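Local coordinates for protein CurH (Lyngbya majuscula, PDB 3KG7) that serves as a dehydratase domain of the curacin polyketide synthase, probably removing water from a beta-hydroxyacyl intermediate to leave a carbon-carbon double bond, at residues H35-D40 with H201-D206; I55-A60 with T88-H93; F216-D221 with R261-Q266; V136-L141 with T180-I185. One frame throughout, in Å; residues are numbered along the deposited sequence.

Interaction 1: residues H35-D40 with H201-D206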
loop_
_atom_site.group_PDB
_atom_site.type_symbol
_atom_site.label_atom_id
_atom_site.label_comp_id
_atom_site.label_asym_id
_atom_site.label_seq_id
_atom_site.Cartn_x
_atom_site.Cartn_y
_atom_site.Cartn_z
ATOM N N HIS C 35 18.360 10.726 -2.242
ATOM C CA HIS C 35 19.366 9.825 -2.768
ATOM C C HIS C 35 20.413 10.592 -3.572
ATOM O O HIS C 35 20.486 10.431 -4.792
ATOM C CB HIS C 35 18.696 8.812 -3.693
ATOM C CG HIS C 35 17.797 7.851 -2.989
ATOM N ND1 HIS C 35 18.221 6.607 -2.576
ATOM C CD2 HIS C 35 16.495 7.946 -2.634
ATOM C CE1 HIS C 35 17.219 5.981 -1.982
ATOM N NE2 HIS C 35 16.161 6.773 -2.001
ATOM N N PRO C 36 21.242 11.413 -2.898
ATOM C CA PRO C 36 22.235 12.195 -3.619
ATOM C C PRO C 36 23.165 11.371 -4.495
ATOM O O PRO C 36 23.732 11.910 -5.443
ATOM C CB PRO C 36 23.032 12.872 -2.500
ATOM C CG PRO C 36 22.730 12.104 -1.283
ATOM C CD PRO C 36 21.316 11.670 -1.452
ATOM N N TRP C 37 23.322 10.087 -4.185
ATOM C CA TRP C 37 24.251 9.226 -4.929
ATOM C C TRP C 37 23.915 9.108 -6.409
ATOM O O TRP C 37 24.810 8.964 -7.233
ATOM C CB TRP C 37 24.361 7.833 -4.299
ATOM C CG TRP C 37 23.082 7.037 -4.251
ATOM C CD1 TRP C 37 22.139 7.059 -3.261
ATOM C CD2 TRP C 37 22.624 6.086 -5.221
ATOM N NE1 TRP C 37 21.116 6.189 -3.562
ATOM C CE2 TRP C 37 21.392 5.575 -4.757
ATOM C CE3 TRP C 37 23.134 5.618 -6.442
ATOM C CZ2 TRP C 37 20.662 4.616 -5.467
ATOM C CZ3 TRP C 37 22.403 4.665 -7.151
ATOM C CH2 TRP C 37 21.180 4.172 -6.654
ATOM N N ILE C 38 22.630 9.179 -6.745
ATOM C CA ILE C 38 22.211 9.062 -8.144
ATOM C C ILE C 38 22.868 10.148 -8.986
ATOM O O ILE C 38 23.264 9.909 -10.124
ATOM C CB ILE C 38 20.684 9.115 -8.313
ATOM C CG1 ILE C 38 20.027 8.065 -7.421
ATOM C CG2 ILE C 38 20.294 8.910 -9.781
ATOM C CD1 ILE C 38 18.554 8.248 -7.276
ATOM N N GLY C 39 23.010 11.336 -8.407
ATOM C CA GLY C 39 23.671 12.446 -9.071
ATOM C C GLY C 39 25.108 12.168 -9.455
ATOM O O GLY C 39 25.679 12.879 -10.277
ATOM N N ASP C 40 25.698 11.134 -8.860
ATOM C CA ASP C 40 27.062 10.736 -9.199
ATOM C C ASP C 40 27.132 9.479 -10.085
ATOM O O ASP C 40 28.223 8.971 -10.363
ATOM C CB ASP C 40 27.929 10.618 -7.938
ATOM C CG ASP C 40 28.417 11.980 -7.425
ATOM O OD1 ASP C 40 28.570 12.936 -8.226
ATOM O OD2 ASP C 40 28.655 12.090 -6.204
ATOM N N HIS C 201 24.518 -2.201 -1.042
ATOM C CA HIS C 201 24.026 -0.967 -1.617
ATOM C C HIS C 201 24.111 -1.026 -3.133
ATOM O O HIS C 201 25.069 -1.593 -3.669
ATOM C CB HIS C 201 24.836 0.222 -1.114
ATOM C CG HIS C 201 24.221 1.545 -1.454
ATOM N ND1 HIS C 201 24.513 2.224 -2.621
ATOM C CD2 HIS C 201 23.302 2.295 -0.799
ATOM C CE1 HIS C 201 23.812 3.343 -2.659
ATOM N NE2 HIS C 201 23.068 3.409 -1.568
ATOM N N PRO C 202 23.119 -0.432 -3.831
ATOM C CA PRO C 202 23.141 -0.288 -5.286
ATOM C C PRO C 202 24.528 0.006 -5.867
ATOM O O PRO C 202 24.967 -0.687 -6.781
ATOM C CB PRO C 202 22.225 0.905 -5.515
ATOM C CG PRO C 202 21.193 0.780 -4.442
ATOM C CD PRO C 202 21.889 0.147 -3.256
ATOM N N VAL C 203 25.218 1.007 -5.328
ATOM C CA VAL C 203 26.556 1.372 -5.808
ATOM C C VAL C 203 27.543 0.202 -5.747
ATOM O O VAL C 203 28.240 -0.088 -6.723
ATOM C CB VAL C 203 27.100 2.584 -5.050
ATOM C CG1 VAL C 203 28.579 2.797 -5.325
ATOM C CG2 VAL C 203 26.283 3.827 -5.410
ATOM N N LEU C 204 27.578 -0.487 -4.612
ATOM C CA LEU C 204 28.487 -1.613 -4.427
ATOM C C LEU C 204 28.207 -2.754 -5.397
ATOM O O LEU C 204 29.143 -3.363 -5.921
ATOM C CB LEU C 204 28.412 -2.123 -2.991
ATOM C CG LEU C 204 28.880 -1.171 -1.894
ATOM C CD1 LEU C 204 28.354 -1.658 -0.531
ATOM C CD2 LEU C 204 30.394 -1.047 -1.897
ATOM N N ILE C 205 26.931 -3.061 -5.627
ATOM C CA ILE C 205 26.613 -4.109 -6.597
ATOM C C ILE C 205 26.901 -3.609 -8.012
ATOM O O ILE C 205 27.332 -4.385 -8.866
ATOM C CB ILE C 205 25.193 -4.766 -6.414
ATOM C CG1 ILE C 205 25.066 -6.016 -7.303
ATOM C CG2 ILE C 205 24.055 -3.767 -6.639
ATOM C CD1 ILE C 205 23.809 -6.846 -7.065
ATOM N N ASP C 206 26.731 -2.311 -8.244
ATOM C CA ASP C 206 27.076 -1.774 -9.554
ATOM C C ASP C 206 28.555 -1.870 -9.839
ATOM O O ASP C 206 28.944 -2.176 -10.958
ATOM C CB ASP C 206 26.636 -0.336 -9.762
ATOM C CG ASP C 206 26.767 0.068 -11.206
ATOM O OD1 ASP C 206 26.081 -0.566 -12.039
ATOM O OD2 ASP C 206 27.588 0.963 -11.519
#

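Interaction 2: residues I55-A60 with T88-H93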
loop_
_atom_site.group_PDB
_atom_site.type_symbol
_atom_site.label_atom_id
_atom_site.label_comp_id
_atom_site.label_asym_id
_atom_site.label_seq_id
_atom_site.Cartn_x
_atom_site.Cartn_y
_atom_site.Cartn_z
ATOM N N ILE C 55 17.924 -4.968 -7.662
ATOM C CA ILE C 55 18.326 -6.223 -7.050
ATOM C C ILE C 55 18.686 -5.940 -5.599
ATOM O O ILE C 55 18.237 -6.651 -4.689
ATOM C CB ILE C 55 19.521 -6.895 -7.770
ATOM C CG1 ILE C 55 19.290 -6.951 -9.286
ATOM C CG2 ILE C 55 19.735 -8.308 -7.211
ATOM C CD1 ILE C 55 20.523 -7.293 -10.106
ATOM N N ALA C 56 19.484 -4.891 -5.395
ATOM C CA ALA C 56 19.854 -4.423 -4.068
ATOM C C ALA C 56 18.623 -4.233 -3.205
ATOM O O ALA C 56 18.576 -4.720 -2.071
ATOM C CB ALA C 56 20.606 -3.130 -4.174
HETATM N N MSE C 57 17.624 -3.544 -3.755
HETATM C CA MSE C 57 16.390 -3.241 -3.019
HETATM C C MSE C 57 15.635 -4.505 -2.623
HETATM O O MSE C 57 15.173 -4.643 -1.489
HETATM C CB MSE C 57 15.483 -2.329 -3.838
HETATM C CG MSE C 57 16.027 -0.935 -3.995
HETATM SE SE MSE C 57 14.844 0.158 -5.076
HETATM C CE MSE C 57 13.522 0.662 -3.739
ATOM N N THR C 58 15.526 -5.427 -3.571
ATOM C CA THR C 58 14.816 -6.671 -3.354
ATOM C C THR C 58 15.516 -7.488 -2.276
ATOM O O THR C 58 14.859 -8.032 -1.365
ATOM C CB THR C 58 14.682 -7.481 -4.654
ATOM O OG1 THR C 58 13.969 -6.707 -5.630
ATOM C CG2 THR C 58 13.921 -8.775 -4.395
ATOM N N LEU C 59 16.845 -7.557 -2.372
ATOM C CA LEU C 59 17.645 -8.237 -1.369
ATOM C C LEU C 59 17.464 -7.593 -0.003
ATOM O O LEU C 59 17.459 -8.288 1.005
ATOM C CB LEU C 59 19.118 -8.263 -1.759
ATOM C CG LEU C 59 19.534 -9.037 -3.002
ATOM C CD1 LEU C 59 20.899 -8.547 -3.447
ATOM C CD2 LEU C 59 19.557 -10.533 -2.733
ATOM N N ALA C 60 17.284 -6.275 0.023
ATOM C CA ALA C 60 17.021 -5.578 1.276
ATOM C C ALA C 60 15.635 -5.904 1.828
ATOM O O ALA C 60 15.446 -5.928 3.046
ATOM C CB ALA C 60 17.205 -4.081 1.115
ATOM N N THR C 88 8.175 6.357 -6.388
ATOM C CA THR C 88 8.651 5.022 -6.731
ATOM C C THR C 88 7.988 3.937 -5.880
ATOM O O THR C 88 7.731 4.145 -4.702
ATOM C CB THR C 88 10.180 4.971 -6.588
ATOM O OG1 THR C 88 10.744 6.152 -7.179
ATOM C CG2 THR C 88 10.755 3.749 -7.273
ATOM N N GLN C 89 7.701 2.789 -6.488
ATOM C CA GLN C 89 7.043 1.689 -5.790
ATOM C C GLN C 89 7.670 0.364 -6.171
ATOM O O GLN C 89 7.728 0.021 -7.355
ATOM C CB GLN C 89 5.547 1.661 -6.107
ATOM C CG GLN C 89 4.750 2.769 -5.438
ATOM C CD GLN C 89 3.251 2.548 -5.488
ATOM O OE1 GLN C 89 2.777 1.529 -5.983
ATOM N NE2 GLN C 89 2.494 3.510 -4.974
ATOM N N LEU C 90 8.165 -0.363 -5.169
ATOM C CA LEU C 90 8.635 -1.729 -5.363
ATOM C C LEU C 90 7.557 -2.646 -4.811
ATOM O O LEU C 90 7.211 -2.562 -3.628
ATOM C CB LEU C 90 9.964 -1.957 -4.646
ATOM C CG LEU C 90 10.631 -3.326 -4.816
ATOM C CD1 LEU C 90 12.144 -3.221 -4.654
ATOM C CD2 LEU C 90 10.058 -4.358 -3.841
HETATM N N MSE C 91 7.018 -3.504 -5.670
HETATM C CA MSE C 91 5.919 -4.378 -5.300
HETATM C C MSE C 91 6.416 -5.822 -5.159
HETATM O O MSE C 91 6.925 -6.422 -6.113
HETATM C CB MSE C 91 4.796 -4.236 -6.334
HETATM C CG MSE C 91 3.597 -5.172 -6.170
HETATM SE SE MSE C 91 2.389 -4.739 -4.680
HETATM C CE MSE C 91 0.699 -4.843 -5.670
ATOM N N LEU C 92 6.294 -6.356 -3.950
ATOM C CA LEU C 92 6.728 -7.716 -3.652
ATOM C C LEU C 92 5.498 -8.589 -3.539
ATOM O O LEU C 92 4.729 -8.482 -2.579
ATOM C CB LEU C 92 7.540 -7.741 -2.357
ATOM C CG LEU C 92 7.931 -9.056 -1.687
ATOM C CD1 LEU C 92 9.013 -9.738 -2.483
ATOM C CD2 LEU C 92 8.412 -8.783 -0.283
ATOM N N HIS C 93 5.300 -9.446 -4.530
ATOM C CA HIS C 93 4.076 -10.226 -4.582
ATOM C C HIS C 93 4.048 -11.341 -3.566
ATOM O O HIS C 93 5.083 -11.751 -3.035
ATOM C CB HIS C 93 3.819 -10.748 -5.988
ATOM C CG HIS C 93 3.523 -9.668 -6.968
ATOM N ND1 HIS C 93 4.507 -9.037 -7.694
ATOM C CD2 HIS C 93 2.356 -9.086 -7.327
ATOM C CE1 HIS C 93 3.959 -8.121 -8.475
ATOM N NE2 HIS C 93 2.655 -8.129 -8.269
#

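Interaction 3: residues F216-D221 with R261-Q266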
loop_
_atom_site.group_PDB
_atom_site.type_symbol
_atom_site.label_atom_id
_atom_site.label_comp_id
_atom_site.label_asym_id
_atom_site.label_seq_id
_atom_site.Cartn_x
_atom_site.Cartn_y
_atom_site.Cartn_z
ATOM N N PHE C 216 38.546 -3.308 -22.925
ATOM C CA PHE C 216 39.075 -2.427 -23.972
ATOM C C PHE C 216 38.458 -2.738 -25.341
ATOM O O PHE C 216 38.782 -2.088 -26.339
ATOM C CB PHE C 216 40.608 -2.529 -24.038
ATOM C CG PHE C 216 41.306 -2.031 -22.797
ATOM C CD1 PHE C 216 41.532 -2.882 -21.716
ATOM C CD2 PHE C 216 41.735 -0.710 -22.708
ATOM C CE1 PHE C 216 42.172 -2.423 -20.563
ATOM C CE2 PHE C 216 42.378 -0.242 -21.560
ATOM C CZ PHE C 216 42.596 -1.101 -20.486
ATOM N N ASP C 217 37.562 -3.725 -25.366
ATOM C CA ASP C 217 36.973 -4.250 -26.597
ATOM C C ASP C 217 35.613 -3.613 -26.868
ATOM O O ASP C 217 35.232 -3.417 -28.026
ATOM C CB ASP C 217 36.821 -5.770 -26.481
ATOM C CG ASP C 217 37.127 -6.502 -27.775
ATOM O OD1 ASP C 217 36.753 -6.010 -28.861
ATOM O OD2 ASP C 217 37.732 -7.591 -27.695
ATOM N N PHE C 218 34.891 -3.312 -25.787
ATOM C CA PHE C 218 33.581 -2.657 -25.830
ATOM C C PHE C 218 33.654 -1.383 -26.688
ATOM O O PHE C 218 33.943 -0.300 -26.168
ATOM C CB PHE C 218 33.122 -2.294 -24.402
ATOM C CG PHE C 218 32.788 -3.487 -23.518
ATOM C CD1 PHE C 218 31.541 -3.577 -22.899
ATOM C CD2 PHE C 218 33.720 -4.499 -23.278
ATOM C CE1 PHE C 218 31.226 -4.662 -22.073
ATOM C CE2 PHE C 218 33.407 -5.590 -22.452
ATOM C CZ PHE C 218 32.160 -5.668 -21.853
ATOM N N SER C 219 33.396 -1.522 -27.994
ATOM C CA SER C 219 33.626 -0.442 -28.974
ATOM C C SER C 219 33.299 0.947 -28.417
ATOM O O SER C 219 32.143 1.256 -28.101
ATOM C CB SER C 219 32.875 -0.699 -30.287
ATOM O OG SER C 219 31.498 -0.382 -30.167
ATOM N N SER C 220 34.340 1.769 -28.303
ATOM C CA SER C 220 34.258 3.038 -27.589
ATOM C C SER C 220 33.827 4.205 -28.472
ATOM O O SER C 220 32.957 4.985 -28.086
ATOM C CB SER C 220 35.602 3.350 -26.921
ATOM O OG SER C 220 36.657 3.374 -27.866
ATOM N N ASP C 221 34.420 4.289 -29.662
ATOM C CA ASP C 221 34.397 5.493 -30.505
ATOM C C ASP C 221 33.029 5.964 -31.031
ATOM O O ASP C 221 32.968 6.780 -31.954
ATOM C CB ASP C 221 35.383 5.328 -31.675
ATOM C CG ASP C 221 36.821 5.145 -31.212
ATOM O OD1 ASP C 221 37.132 4.092 -30.609
ATOM O OD2 ASP C 221 37.645 6.050 -31.469
ATOM N N ARG C 261 26.108 -8.198 -24.936
ATOM C CA ARG C 261 27.302 -8.743 -24.278
ATOM C C ARG C 261 26.904 -9.255 -22.903
ATOM O O ARG C 261 26.250 -8.535 -22.149
ATOM C CB ARG C 261 28.397 -7.687 -24.115
ATOM C CG ARG C 261 28.956 -7.128 -25.400
ATOM C CD ARG C 261 30.117 -6.203 -25.103
ATOM N NE ARG C 261 31.361 -6.937 -24.879
ATOM C CZ ARG C 261 32.275 -7.179 -25.820
ATOM N NH1 ARG C 261 32.100 -6.748 -27.063
ATOM N NH2 ARG C 261 33.373 -7.856 -25.518
ATOM N N SER C 262 27.289 -10.486 -22.575
ATOM C CA SER C 262 26.935 -11.075 -21.278
ATOM C C SER C 262 28.147 -11.644 -20.560
ATOM O O SER C 262 29.076 -12.151 -21.201
ATOM C CB SER C 262 25.892 -12.180 -21.446
ATOM O OG SER C 262 24.983 -11.880 -22.489
ATOM N N TYR C 263 28.130 -11.570 -19.228
ATOM C CA TYR C 263 29.223 -12.115 -18.412
ATOM C C TYR C 263 28.832 -12.499 -16.982
ATOM O O TYR C 263 27.694 -12.296 -16.557
ATOM C CB TYR C 263 30.475 -11.206 -18.436
ATOM C CG TYR C 263 30.256 -9.745 -18.092
ATOM C CD1 TYR C 263 29.765 -8.844 -19.044
ATOM C CD2 TYR C 263 30.577 -9.253 -16.825
ATOM C CE1 TYR C 263 29.570 -7.492 -18.732
ATOM C CE2 TYR C 263 30.389 -7.901 -16.504
ATOM C CZ TYR C 263 29.885 -7.028 -17.460
ATOM O OH TYR C 263 29.696 -5.701 -17.143
ATOM N N ASP C 264 29.793 -13.070 -16.260
ATOM C CA ASP C 264 29.587 -13.566 -14.897
ATOM C C ASP C 264 30.542 -12.905 -13.919
ATOM O O ASP C 264 31.692 -12.620 -14.259
ATOM C CB ASP C 264 29.796 -15.082 -14.854
ATOM C CG ASP C 264 28.858 -15.812 -15.773
ATOM O OD1 ASP C 264 27.652 -15.480 -15.774
ATOM O OD2 ASP C 264 29.331 -16.706 -16.505
ATOM N N ILE C 265 30.070 -12.663 -12.702
ATOM C CA ILE C 265 30.915 -12.063 -11.680
ATOM C C ILE C 265 30.792 -12.833 -10.381
ATOM O O ILE C 265 29.684 -13.088 -9.902
ATOM C CB ILE C 265 30.567 -10.569 -11.427
ATOM C CG1 ILE C 265 30.726 -9.743 -12.706
ATOM C CG2 ILE C 265 31.462 -9.988 -10.336
ATOM C CD1 ILE C 265 29.587 -8.823 -12.968
ATOM N N GLN C 266 31.937 -13.198 -9.814
ATOM C CA GLN C 266 31.992 -13.832 -8.499
ATOM C C GLN C 266 32.364 -12.797 -7.443
ATOM O O GLN C 266 33.341 -12.064 -7.593
ATOM C CB GLN C 266 33.003 -14.982 -8.471
ATOM C CG GLN C 266 33.054 -15.839 -9.739
ATOM C CD GLN C 266 31.810 -16.698 -9.967
ATOM O OE1 GLN C 266 31.566 -17.155 -11.086
ATOM N NE2 GLN C 266 31.028 -16.923 -8.913
#

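Interaction 4: residues V136-L141 with T180-I185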
loop_
_atom_site.group_PDB
_atom_site.type_symbol
_atom_site.label_atom_id
_atom_site.label_comp_id
_atom_site.label_asym_id
_atom_site.label_seq_id
_atom_site.Cartn_x
_atom_site.Cartn_y
_atom_site.Cartn_z
ATOM N N VAL C 136 39.635 -18.870 -3.145
ATOM C CA VAL C 136 40.687 -18.205 -3.940
ATOM C C VAL C 136 41.814 -17.684 -3.028
ATOM O O VAL C 136 41.539 -17.065 -1.996
ATOM C CB VAL C 136 40.111 -17.050 -4.853
ATOM C CG1 VAL C 136 41.042 -15.848 -4.908
ATOM C CG2 VAL C 136 39.826 -17.546 -6.266
ATOM N N ASP C 137 43.069 -17.949 -3.397
ATOM C CA ASP C 137 44.210 -17.312 -2.727
ATOM C C ASP C 137 44.438 -15.928 -3.330
ATOM O O ASP C 137 44.921 -15.801 -4.463
ATOM C CB ASP C 137 45.485 -18.157 -2.826
ATOM C CG ASP C 137 46.582 -17.684 -1.867
ATOM O OD1 ASP C 137 47.681 -17.329 -2.340
ATOM O OD2 ASP C 137 46.347 -17.661 -0.638
ATOM N N ILE C 138 44.093 -14.898 -2.560
ATOM C CA ILE C 138 44.071 -13.532 -3.076
ATOM C C ILE C 138 45.453 -12.895 -3.340
ATOM O O ILE C 138 45.628 -12.247 -4.380
ATOM C CB ILE C 138 43.083 -12.604 -2.269
ATOM C CG1 ILE C 138 42.487 -11.518 -3.176
ATOM C CG2 ILE C 138 43.716 -12.035 -0.991
ATOM C CD1 ILE C 138 41.482 -12.056 -4.185
ATOM N N PRO C 139 46.442 -13.095 -2.433
ATOM C CA PRO C 139 47.764 -12.516 -2.709
ATOM C C PRO C 139 48.445 -13.126 -3.938
ATOM O O PRO C 139 49.281 -12.469 -4.558
ATOM C CB PRO C 139 48.568 -12.832 -1.440
ATOM C CG PRO C 139 47.550 -13.168 -0.399
ATOM C CD PRO C 139 46.442 -13.825 -1.151
ATOM N N ALA C 140 48.082 -14.363 -4.281
ATOM C CA ALA C 140 48.596 -15.041 -5.479
ATOM C C ALA C 140 47.991 -14.501 -6.777
ATOM O O ALA C 140 48.690 -14.375 -7.783
ATOM C CB ALA C 140 48.382 -16.548 -5.378
ATOM N N LEU C 141 46.696 -14.193 -6.756
ATOM C CA LEU C 141 46.036 -13.577 -7.903
ATOM C C LEU C 141 46.691 -12.256 -8.278
ATOM O O LEU C 141 46.952 -11.996 -9.453
ATOM C CB LEU C 141 44.549 -13.355 -7.623
ATOM C CG LEU C 141 43.561 -14.351 -8.227
ATOM C CD1 LEU C 141 43.756 -15.768 -7.676
ATOM C CD2 LEU C 141 42.151 -13.861 -7.973
ATOM N N THR C 180 41.088 -13.491 -17.315
ATOM C CA THR C 180 40.406 -13.115 -16.067
ATOM C C THR C 180 40.526 -11.622 -15.723
ATOM O O THR C 180 41.395 -10.922 -16.253
ATOM C CB THR C 180 40.906 -13.961 -14.855
ATOM O OG1 THR C 180 42.324 -13.817 -14.709
ATOM C CG2 THR C 180 40.565 -15.437 -15.031
ATOM N N SER C 181 39.643 -11.148 -14.839
ATOM C CA SER C 181 39.710 -9.786 -14.298
ATOM C C SER C 181 39.365 -9.769 -12.814
ATOM O O SER C 181 38.601 -10.614 -12.343
ATOM C CB SER C 181 38.779 -8.837 -15.063
ATOM O OG SER C 181 37.412 -9.091 -14.777
ATOM N N LEU C 182 39.919 -8.804 -12.083
ATOM C CA LEU C 182 39.625 -8.656 -10.652
ATOM C C LEU C 182 39.518 -7.197 -10.202
ATOM O O LEU C 182 40.394 -6.382 -10.507
ATOM C CB LEU C 182 40.675 -9.388 -9.807
ATOM C CG LEU C 182 40.461 -9.481 -8.289
ATOM C CD1 LEU C 182 39.388 -10.504 -7.928
ATOM C CD2 LEU C 182 41.772 -9.817 -7.591
ATOM N N LEU C 183 38.449 -6.885 -9.470
ATOM C CA LEU C 183 38.240 -5.553 -8.891
ATOM C C LEU C 183 38.253 -5.599 -7.363
ATOM O O LEU C 183 37.573 -6.429 -6.754
ATOM C CB LEU C 183 36.901 -4.960 -9.354
ATOM C CG LEU C 183 36.706 -4.514 -10.807
ATOM C CD1 LEU C 183 35.235 -4.270 -11.116
ATOM C CD2 LEU C 183 37.516 -3.270 -11.111
ATOM N N GLU C 184 39.027 -4.707 -6.748
ATOM C CA GLU C 184 38.980 -4.519 -5.299
ATOM C C GLU C 184 38.001 -3.391 -4.987
ATOM O O GLU C 184 38.194 -2.254 -5.430
ATOM C CB GLU C 184 40.373 -4.211 -4.738
ATOM C CG GLU C 184 40.429 -4.057 -3.218
ATOM C CD GLU C 184 41.841 -3.838 -2.692
ATOM O OE1 GLU C 184 42.715 -4.701 -2.935
ATOM O OE2 GLU C 184 42.074 -2.803 -2.028
ATOM N N ILE C 185 36.957 -3.712 -4.227
ATOM C CA ILE C 185 35.846 -2.791 -4.008
ATOM C C ILE C 185 35.672 -2.447 -2.531
ATOM O O ILE C 185 35.699 -3.334 -1.677
ATOM C CB ILE C 185 34.542 -3.364 -4.603
ATOM C CG1 ILE C 185 34.656 -3.432 -6.128
ATOM C CG2 ILE C 185 33.342 -2.526 -4.206
ATOM C CD1 ILE C 185 33.738 -4.451 -6.766
#

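Interaction 1: residues H35-D40 with H201-D206
The indole face of Trp37 receives the edge of the His201 imidazole in a T-shaped (edge-to-face) pair, with the two planes turned 77° apart. His201 CE1 leads, poised over the middle of the indole and 3.9 Å from Trp37 CE2. Aliphatic carbons meet the benzo half: Pro202 CB comes within 3.6 Å of Trp37 CH2, and Val203 CG2 lies 3.8 Å from Trp37 CE3. A broad ring suits this place because one side chain can serve three neighbours at the start of helix 202-207. Behind it, Ile38 CG1 lies over the opposite face of the indole.

Each ring is also fixed from within its own segment. Trp37 NE1 donates to His35 ND1 at 3.1 Å, arriving in the plane of that imidazole, while His35 NE2 is hydrogen-bonded to Gln28 OE1. Across the contact, His201 is the N-cap of its helix. Its CG stands anti to the backbone N (chi1 -169°), which brings ND1 round to accept from Val203 N at 3.1 Å and leaves CE1 and NE2 facing the tryptophan. Pro202 fits the first turn, where a missing N-H costs the helix no bond. An alanine in place of Trp37 would probably open a gap beside Pro202 and Val203 and leave the outer edge of His201 without its aromatic support.

His201 to Asp206 form the His-Pro-X-X-X-Asp sequence recognised in polyketide synthase dehydratases. The capping bond and the aromatic contact together fix the rotation of its leading histidine.

Interaction 2: residues I55-A60 with T88-H93
Apolar contact joins Leu90 of strand 86-92 to Met57 of helix 52-62, where Leu90 CD1 approaches Met57 CB at 3.6 Å. The CB of the leucine already points to the helix, and CG anti to the backbone N (chi1 -177°) carries CD1 on to Met57; this methyl alone makes the touch. Met57 is present as selenomethionine; its chain bends beyond CG and passes on to Gln28, leaving the root of the side chain to meet the leucine. Val103 and Tyr26, from the strands on the two sides of 86-92, pack against Leu90 as well.

The polar group nearest this branch is Thr58 OG1, 4.1 Å from Leu90 CD1. The threonine hydroxyl is hydrogen-bonded to the carbonyl oxygen of Tyr54, one turn earlier in the helix, which lets a threonine sit against a hydrocarbon surface.

Backbone bonds place the strand: Leu90 pairs with Tyr26, and Gln89 with Phe106. Gln89 points away from the helix, and its amide bonds Glu17 O and Ala19 N of the second subunit.

The strand therefore divides its chemistry by face, with leucine turned inward to the helix that a hotdog sheet wraps and an amide turned outward to the dimer partner.

Interaction 3: residues F216-D221 with R261-Q266
Phe218 and Arg261 mark the nearest approach of the two backbones, their CA atoms 8.9 Å apart. The 216-221 segment is an irregular loop, whereas 261-266 is extended strand, so side chains must bridge the distance.

Arg261 does so by a turn about its CG-CD bond (chi3 81°), which lays the end of its chain over one face of the Phe218 ring. Arg261 NE rides above the ring centre, with Arg261 CZ 4.1 Å from the Phe218 centroid, a cation-pi contact. Arg261 CD makes a CH-pi contact with the same centroid at 3.8 Å. The guanidinium is not laid flat: its plane is inclined 39° to the ring. At the ring's edge Phe218 CZ meets Tyr263 CE1 at 4.4 Å. Trp226 forms an edge-to-face pair with Phe218 as well. Arg261 NH2 makes a salt bridge with Asp214 and also bonds Ser252 OG; Tyr263 OH is bonded to Thr209 O.

Replacing Phe218 by a serine would probably leave the arginine chain without the ring beneath it and open a gap beside Tyr263 CE1.

An arginine fits here because its CD and NE can lie on an aromatic face while NH2, at the tip, still reaches the carboxylate of Asp214.

Interaction 4: residues V136-L141 with T180-I185
The backbone N of Leu141, a residue whose side chain reaches Leu182, donates to Asp137 O at 3.3 Å. The bond is weak, but it closes the first turn of helix 138-144, with Asp137 at the N-cap. That turn sets Ile138 and Leu141, three positions apart, on the same flank of the helix, both directed to strand 181-186. Pro139 and Ala140, between them, lie on the solvent side; a proline is easily accepted so near the start of a helix, where its missing N-H is not needed.

Leu182 meets the helix with one methyl. Its CD2 is 4.1 Å from Ile138 CD1 and equally 4.1 Å from Leu141 CD2, so one methyl touches both helix residues at once. With CG anti to the backbone N (chi1 -173°), the Leu182 side chain carries CD2 on to the helix. It runs at about a right angle to the side chain of Leu141 and crosses that of Ile138 obliquely. Branched aliphatic residues suit the place because their methyl ends offer apolar surface and leave no polar group to satisfy.

Trp175 on the adjoining strand also packs on Leu182, and Tyr247 packs on Leu141. Leu183 and Ile185 alternate with Leu182 along the strand; Ile185 packs on helix 202-207, Leu183 on Leu211. The strand thus has a different layer on each face, here a short peripheral helix against the second hotdog of the double-hotdog fold characteristic of polyketide synthase dehydratases.

In the fold
From the N terminus, 35-40 opens interaction 1, the longest loop, which closes only at 201-206. Two shorter loops nest within it: interaction 2, from helix 52-62 to strand 86-92, belongs to the first hotdog, and interaction 4, from helix 138-144 to strand 181-186, to the second. Interaction 3 opens afterwards, at 216-221, and closes on strand 260-268, in series with the rest; none cross. Interaction 1 joins the two hotdogs and touches both nested contacts, through Pro202 on Ala56 and Leu204 on Ile185. Interactions 3 and 4 lie in the second hotdog, about 18 Å apart between centres, on the far side of the chain's centre from interaction 2.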